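Local coordinates for protein PadR family transcriptional regulator (Streptococcus pneumoniae, PDB 5ZQH) that probably binds DNA as a dimer through a winged helix-turn-helix domain and so regulates transcription as a member of the PadR family, at residues A[85-88]-A[89-92]. Numbering follows the deposited sequence.
Sequences VFWQ and QWDD
Trp87 and Trp90 form an offset edge-to-face (T-shaped) pair one turn apart on helix 77-101, the long C-terminal helix that follows the winged helix-turn-helix part of this PadR-family protein. The six-membered ring of Trp87 directs its edge toward the five-membered ring of Trp90, with the two planes nearly perpendicular at 86°. The closest atoms are the ring carbons Trp87 CZ3 and Trp90 CD1, 4.1 Å apart; NE1 of Trp87 is hydrogen-bonded to OD1 of Asp15 on helix 3-19. Phe86 completes the aromatic cluster: its CE2 lies 3.4 Å above the plane of the Trp87 ring, near the rim, while CB of Trp90 rests over a face of the phenyl ring, 4.4 Å from Phe86 CZ. CG of Trp87 lies beside its own backbone N (chi1 -73°), whereas CG of Trp90 lies anti to the N of Trp90; the two indoles thus leave the helix in different directions and meet edge to face. This face of the helix meets the second subunit, where Trp90 stacks on its own counterpart and Val97 of that subunit packs against both tryptophans, as expected of the C-terminal helix through which PadR proteins dimerise. Regular i to i+4 backbone bonds underlie the cluster, among them Trp90 N to Phe86 O at 2.7 Å. Asp91 N donates to Trp87 O at 3.1 Å, and Asp91 OD1 also comes within 3.0 Å of Trp87 O, an approach of two acceptors without a bond.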
loop_
_atom_site.group_PDB
_atom_site.type_symbol
_atom_site.label_atom_id
_atom_site.label_comp_id
_atom_site.label_asym_id
_atom_site.label_seq_id
_atom_site.Cartn_x
_atom_site.Cartn_y
_atom_site.Cartn_z
ATOM N N VAL A 85 -0.743 -11.878 -7.578
ATOM C CA VAL A 85 -0.982 -11.586 -6.152
ATOM C C VAL A 85 -1.359 -10.114 -5.951
ATOM O O VAL A 85 -2.341 -9.826 -5.263
ATOM C CB VAL A 85 0.225 -11.997 -5.251
ATOM C CG1 VAL A 85 0.192 -11.305 -3.889
ATOM C CG2 VAL A 85 0.256 -13.506 -5.053
ATOM N N PHE A 86 -0.589 -9.208 -6.569
ATOM C CA PHE A 86 -0.852 -7.762 -6.532
ATOM C C PHE A 86 -2.255 -7.381 -7.014
ATOM O O PHE A 86 -2.953 -6.635 -6.323
ATOM C CB PHE A 86 0.214 -6.958 -7.305
ATOM C CG PHE A 86 -0.176 -5.516 -7.554
ATOM C CD1 PHE A 86 -0.144 -4.577 -6.518
ATOM C CD2 PHE A 86 -0.597 -5.101 -8.820
ATOM C CE1 PHE A 86 -0.520 -3.257 -6.741
ATOM C CE2 PHE A 86 -0.970 -3.783 -9.050
ATOM C CZ PHE A 86 -0.932 -2.861 -8.008
ATOM N N TRP A 87 -2.650 -7.880 -8.189
ATOM C CA TRP A 87 -3.963 -7.551 -8.754
ATOM C C TRP A 87 -5.135 -8.110 -7.961
ATOM O O TRP A 87 -6.182 -7.468 -7.877
ATOM C CB TRP A 87 -4.071 -7.933 -10.233
ATOM C CG TRP A 87 -3.276 -7.028 -11.138
ATOM C CD1 TRP A 87 -2.309 -7.404 -12.024
ATOM C CD2 TRP A 87 -3.370 -5.596 -11.231
ATOM N NE1 TRP A 87 -1.802 -6.304 -12.674
ATOM C CE2 TRP A 87 -2.431 -5.181 -12.207
ATOM C CE3 TRP A 87 -4.162 -4.626 -10.594
ATOM C CZ2 TRP A 87 -2.254 -3.834 -12.560
ATOM C CZ3 TRP A 87 -3.989 -3.284 -10.947
ATOM C CH2 TRP A 87 -3.042 -2.903 -11.924
ATOM N N GLN A 88 -4.951 -9.290 -7.373
ATOM C CA GLN A 88 -5.947 -9.859 -6.464
ATOM C C GLN A 88 -6.030 -9.055 -5.162
ATOM O O GLN A 88 -7.131 -8.756 -4.683
ATOM C CB GLN A 88 -5.661 -11.333 -6.179
ATOM C CG GLN A 88 -5.832 -12.226 -7.394
ATOM C CD GLN A 88 -5.549 -13.679 -7.088
ATOM O OE1 GLN A 88 -4.479 -14.198 -7.421
ATOM N NE2 GLN A 88 -6.507 -14.348 -6.446
ATOM N N GLN A 89 -4.869 -8.695 -4.618
ATOM C CA GLN A 89 -4.789 -7.872 -3.410
ATOM C C GLN A 89 -5.304 -6.450 -3.639
ATOM O O GLN A 89 -5.929 -5.879 -2.753
ATOM C CB GLN A 89 -3.368 -7.845 -2.850
ATOM C CG GLN A 89 -3.313 -7.544 -1.362
ATOM C CD GLN A 89 -1.953 -7.800 -0.742
ATOM O OE1 GLN A 89 -1.854 -8.452 0.296
ATOM N NE2 GLN A 89 -0.899 -7.281 -1.367
ATOM N N TRP A 90 -5.054 -5.895 -4.824
ATOM C CA TRP A 90 -5.559 -4.567 -5.165
ATOM C C TRP A 90 -7.089 -4.554 -5.293
ATOM O O TRP A 90 -7.738 -3.660 -4.742
ATOM C CB TRP A 90 -4.895 -3.981 -6.421
ATOM C CG TRP A 90 -5.430 -2.623 -6.730
ATOM C CD1 TRP A 90 -6.361 -2.301 -7.688
ATOM C CD2 TRP A 90 -5.122 -1.405 -6.044
ATOM N NE1 TRP A 90 -6.629 -0.951 -7.653
ATOM C CE2 TRP A 90 -5.885 -0.375 -6.656
ATOM C CE3 TRP A 90 -4.266 -1.077 -4.980
ATOM C CZ2 TRP A 90 -5.817 0.961 -6.237
ATOM C CZ3 TRP A 90 -4.194 0.253 -4.565
ATOM C CH2 TRP A 90 -4.972 1.257 -5.195
ATOM N N ASP A 91 -7.641 -5.538 -6.011
ATOM C CA ASP A 91 -9.091 -5.724 -6.148
ATOM C C ASP A 91 -9.785 -5.942 -4.797
ATOM O O ASP A 91 -10.870 -5.397 -4.564
ATOM C CB ASP A 91 -9.403 -6.897 -7.089
ATOM C CG ASP A 91 -9.208 -6.551 -8.566
ATOM O OD1 ASP A 91 -8.339 -5.711 -8.904
ATOM O OD2 ASP A 91 -9.926 -7.143 -9.405
ATOM N N ASP A 92 -9.148 -6.732 -3.926
ATOM C CA ASP A 92 -9.672 -7.049 -2.594
ATOM C C ASP A 92 -9.702 -5.810 -1.696
ATOM O O ASP A 92 -10.746 -5.480 -1.135
ATOM C CB ASP A 92 -8.877 -8.202 -1.952
ATOM C CG ASP A 92 -9.304 -8.502 -0.508
ATOM O OD1 ASP A 92 -10.481 -8.864 -0.270
ATOM O OD2 ASP A 92 -8.445 -8.393 0.392
#